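Long-range contact in aquaporin aqpM (Methanothermobacter marburgensis str. Marburg, PDB 2EVU), which forms a homotetrameric membrane channel that lets water move in both directions along osmotic gradients and transiently raises initial glycerol flux: residues L89-K94 against A236-Q241. Sequence-based numbering, arbitrary orientation.
With BOG (octyl beta-D-glucopyranoside), chain B.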
loop_
_atom_site.group_PDB
_atom_site.type_symbol
_atom_site.label_atom_id
_atom_site.label_comp_id
_atom_site.label_asym_id
_atom_site.label_seq_id
_atom_site.Cartn_x
_atom_site.Cartn_y
_atom_site.Cartn_z
ATOM N N LEU A 89 -26.443 -3.491 8.992
ATOM C CA LEU A 89 -26.946 -4.692 8.339
ATOM C C LEU A 89 -28.365 -4.954 8.827
ATOM O O LEU A 89 -29.264 -5.268 8.041
ATOM C CB LEU A 89 -26.056 -5.893 8.666
ATOM C CG LEU A 89 -24.693 -5.920 7.968
ATOM C CD1 LEU A 89 -23.883 -7.133 8.433
ATOM C CD2 LEU A 89 -24.910 -5.955 6.457
ATOM N N TRP A 90 -28.558 -4.817 10.135
ATOM C CA TRP A 90 -29.858 -5.020 10.745
ATOM C C TRP A 90 -30.924 -4.108 10.127
ATOM O O TRP A 90 -32.018 -4.560 9.787
ATOM C CB TRP A 90 -29.772 -4.749 12.251
ATOM C CG TRP A 90 -31.114 -4.719 12.917
ATOM C CD1 TRP A 90 -31.932 -5.786 13.167
ATOM C CD2 TRP A 90 -31.840 -3.552 13.326
ATOM N NE1 TRP A 90 -33.124 -5.355 13.700
ATOM C CE2 TRP A 90 -33.094 -3.989 13.808
ATOM C CE3 TRP A 90 -31.553 -2.180 13.329
ATOM C CZ2 TRP A 90 -34.063 -3.102 14.287
ATOM C CZ3 TRP A 90 -32.518 -1.296 13.806
ATOM C CH2 TRP A 90 -33.758 -1.763 14.278
ATOM N N SER A 91 -30.584 -2.830 9.973
ATOM C CA SER A 91 -31.507 -1.826 9.450
ATOM C C SER A 91 -32.073 -2.091 8.060
ATOM O O SER A 91 -33.012 -1.421 7.636
ATOM C CB SER A 91 -30.840 -0.447 9.461
ATOM O OG SER A 91 -30.081 -0.235 8.280
ATOM N N VAL A 92 -31.507 -3.049 7.337
ATOM C CA VAL A 92 -32.019 -3.350 6.007
ATOM C C VAL A 92 -32.322 -4.837 5.840
ATOM O O VAL A 92 -32.185 -5.402 4.751
ATOM C CB VAL A 92 -31.045 -2.867 4.911
ATOM C CG1 VAL A 92 -30.968 -1.345 4.942
ATOM C CG2 VAL A 92 -29.659 -3.475 5.122
ATOM N N LYS A 93 -32.731 -5.457 6.947
ATOM C CA LYS A 93 -33.119 -6.866 6.986
ATOM C C LYS A 93 -32.018 -7.795 6.500
ATOM O O LYS A 93 -32.285 -8.779 5.805
ATOM C CB LYS A 93 -34.369 -7.087 6.125
ATOM C CG LYS A 93 -35.426 -5.988 6.212
ATOM C CD LYS A 93 -36.112 -5.959 7.561
ATOM C CE LYS A 93 -37.187 -4.880 7.605
ATOM N NZ LYS A 93 -38.226 -5.096 6.555
ATOM N N LYS A 94 -30.782 -7.491 6.866
ATOM C CA LYS A 94 -29.662 -8.315 6.438
ATOM C C LYS A 94 -29.017 -9.035 7.603
ATOM O O LYS A 94 -28.060 -9.789 7.433
ATOM C CB LYS A 94 -28.638 -7.455 5.697
ATOM C CG LYS A 94 -29.188 -6.893 4.403
ATOM C CD LYS A 94 -29.630 -8.022 3.492
ATOM C CE LYS A 94 -30.180 -7.495 2.183
ATOM N NZ LYS A 94 -30.340 -8.599 1.193
ATOM N N ALA A 236 -26.128 4.940 5.012
ATOM C CA ALA A 236 -25.510 4.285 3.867
ATOM C C ALA A 236 -26.314 3.079 3.402
ATOM O O ALA A 236 -26.542 2.892 2.208
ATOM C CB ALA A 236 -24.083 3.856 4.225
ATOM N N ALA A 237 -26.742 2.260 4.353
ATOM C CA ALA A 237 -27.507 1.060 4.045
ATOM C C ALA A 237 -28.787 1.403 3.308
ATOM O O ALA A 237 -29.097 0.805 2.269
ATOM C CB ALA A 237 -27.820 0.303 5.328
ATOM N N LEU A 238 -29.527 2.372 3.844
ATOM C CA LEU A 238 -30.780 2.810 3.230
ATOM C C LEU A 238 -30.538 3.450 1.872
ATOM O O LEU A 238 -31.242 3.160 0.907
ATOM C CB LEU A 238 -31.496 3.801 4.152
ATOM C CG LEU A 238 -32.483 3.240 5.188
ATOM C CD1 LEU A 238 -32.040 1.875 5.698
ATOM C CD2 LEU A 238 -32.607 4.233 6.324
ATOM N N THR A 239 -29.536 4.317 1.797
ATOM C CA THR A 239 -29.216 4.993 0.541
ATOM C C THR A 239 -28.956 3.970 -0.561
ATOM O O THR A 239 -29.438 4.111 -1.691
ATOM C CB THR A 239 -27.967 5.876 0.694
ATOM O OG1 THR A 239 -28.192 6.835 1.729
ATOM C CG2 THR A 239 -27.653 6.600 -0.609
ATOM N N TYR A 240 -28.191 2.937 -0.218
ATOM C CA TYR A 240 -27.860 1.890 -1.168
ATOM C C TYR A 240 -29.095 1.069 -1.524
ATOM O O TYR A 240 -29.213 0.565 -2.639
ATOM C CB TYR A 240 -26.760 0.989 -0.590
ATOM C CG TYR A 240 -26.271 -0.056 -1.568
ATOM C CD1 TYR A 240 -26.905 -1.294 -1.665
ATOM C CD2 TYR A 240 -25.203 0.209 -2.428
ATOM C CE1 TYR A 240 -26.494 -2.243 -2.592
ATOM C CE2 TYR A 240 -24.784 -0.732 -3.360
ATOM C CZ TYR A 240 -25.436 -1.958 -3.436
ATOM O OH TYR A 240 -25.037 -2.905 -4.350
ATOM N N GLN A 241 -30.010 0.931 -0.571
ATOM C CA GLN A 241 -31.247 0.191 -0.802
ATOM C C GLN A 241 -32.108 0.952 -1.806
ATOM O O GLN A 241 -32.755 0.360 -2.670
ATOM C CB GLN A 241 -32.018 0.029 0.507
ATOM C CG GLN A 241 -33.326 -0.735 0.367
ATOM C CD GLN A 241 -33.972 -1.056 1.709
ATOM O OE1 GLN A 241 -34.402 -0.157 2.440
ATOM N NE2 GLN A 241 -34.039 -2.345 2.041
HETATM C C1 BOG B . -35.100 -6.876 18.080
HETATM O O1 BOG B . -33.959 -6.083 17.725
HETATM C C2 BOG B . -35.852 -7.324 16.785
HETATM O O2 BOG B . -36.254 -6.175 16.037
HETATM C C3 BOG B . -37.087 -8.192 17.178
HETATM O O3 BOG B . -37.789 -8.608 16.016
HETATM C C4 BOG B . -36.598 -9.424 17.976
HETATM O O4 BOG B . -37.707 -10.255 18.347
HETATM C C5 BOG B . -35.822 -8.952 19.257
HETATM O O5 BOG B . -34.698 -8.090 18.850
HETATM C C6 BOG B . -35.306 -10.169 20.052
HETATM O O6 BOG B . -34.324 -9.801 21.024
HETATM C "C1'" BOG B . -33.220 -5.622 18.858
HETATM C "C2'" BOG B . -31.911 -5.034 18.397
HETATM C "C3'" BOG B . -32.134 -3.593 18.018
HETATM C "C4'" BOG B . -30.870 -2.909 17.544
HETATM C "C5'" BOG B . -31.152 -1.460 17.169
HETATM C "C6'" BOG B . -30.144 -0.517 17.811
HETATM C "C7'" BOG B . -30.408 0.918 17.447
HETATM C "C8'" BOG B . -29.388 1.817 18.102
#
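V92 carries this contact through one methyl, CG1, which meets two residues of helix 224-243 at once: its CG1 lies 3.6 Å from A237 CB and 3.5 Å from L238 CD1, the latter tight for two methyls. The branch gets there because CG1 stands anti to V92's own carbonyl carbon (chi1 -66°) on a CB already directed at the helix. V92 and L238 run obliquely past each other, and although the CB of L238 does not head for the loop, its CD1 swings back to it. S91 adds a second, looser touch, with its OG 3.8 Å from A237 CB; that hydroxyl is hydrogen-bonded to G88 O, and its approach to A237 is a plain van der Waals contact. Q241, with CG anti to its backbone N (chi1 -180°) and an extended chain, reaches V92 with the amide end, NE2 4.2 Å from V92 CB. No hydrogen bond spans the two segments. Facing another direction, the octyl chain of the bound octyl glucoside passes over one face of the W90 ring, toward its rim, with C5' of octyl glucoside 3.6 Å from W90 CZ3. The presenting turn is itself a helix terminus: K94 N bonds to L89 O at 2.9 Å and K93 N to W90 O at 3.1 Å, with K93 in positive phi. This Schellman motif closes helix 83-90, the short pore half-helix that begins within the first NPA motif of the aquaporin fold, and its turn packs against the end of helix 224-243, the last membrane helix, predicted to lie on the cytoplasmic side.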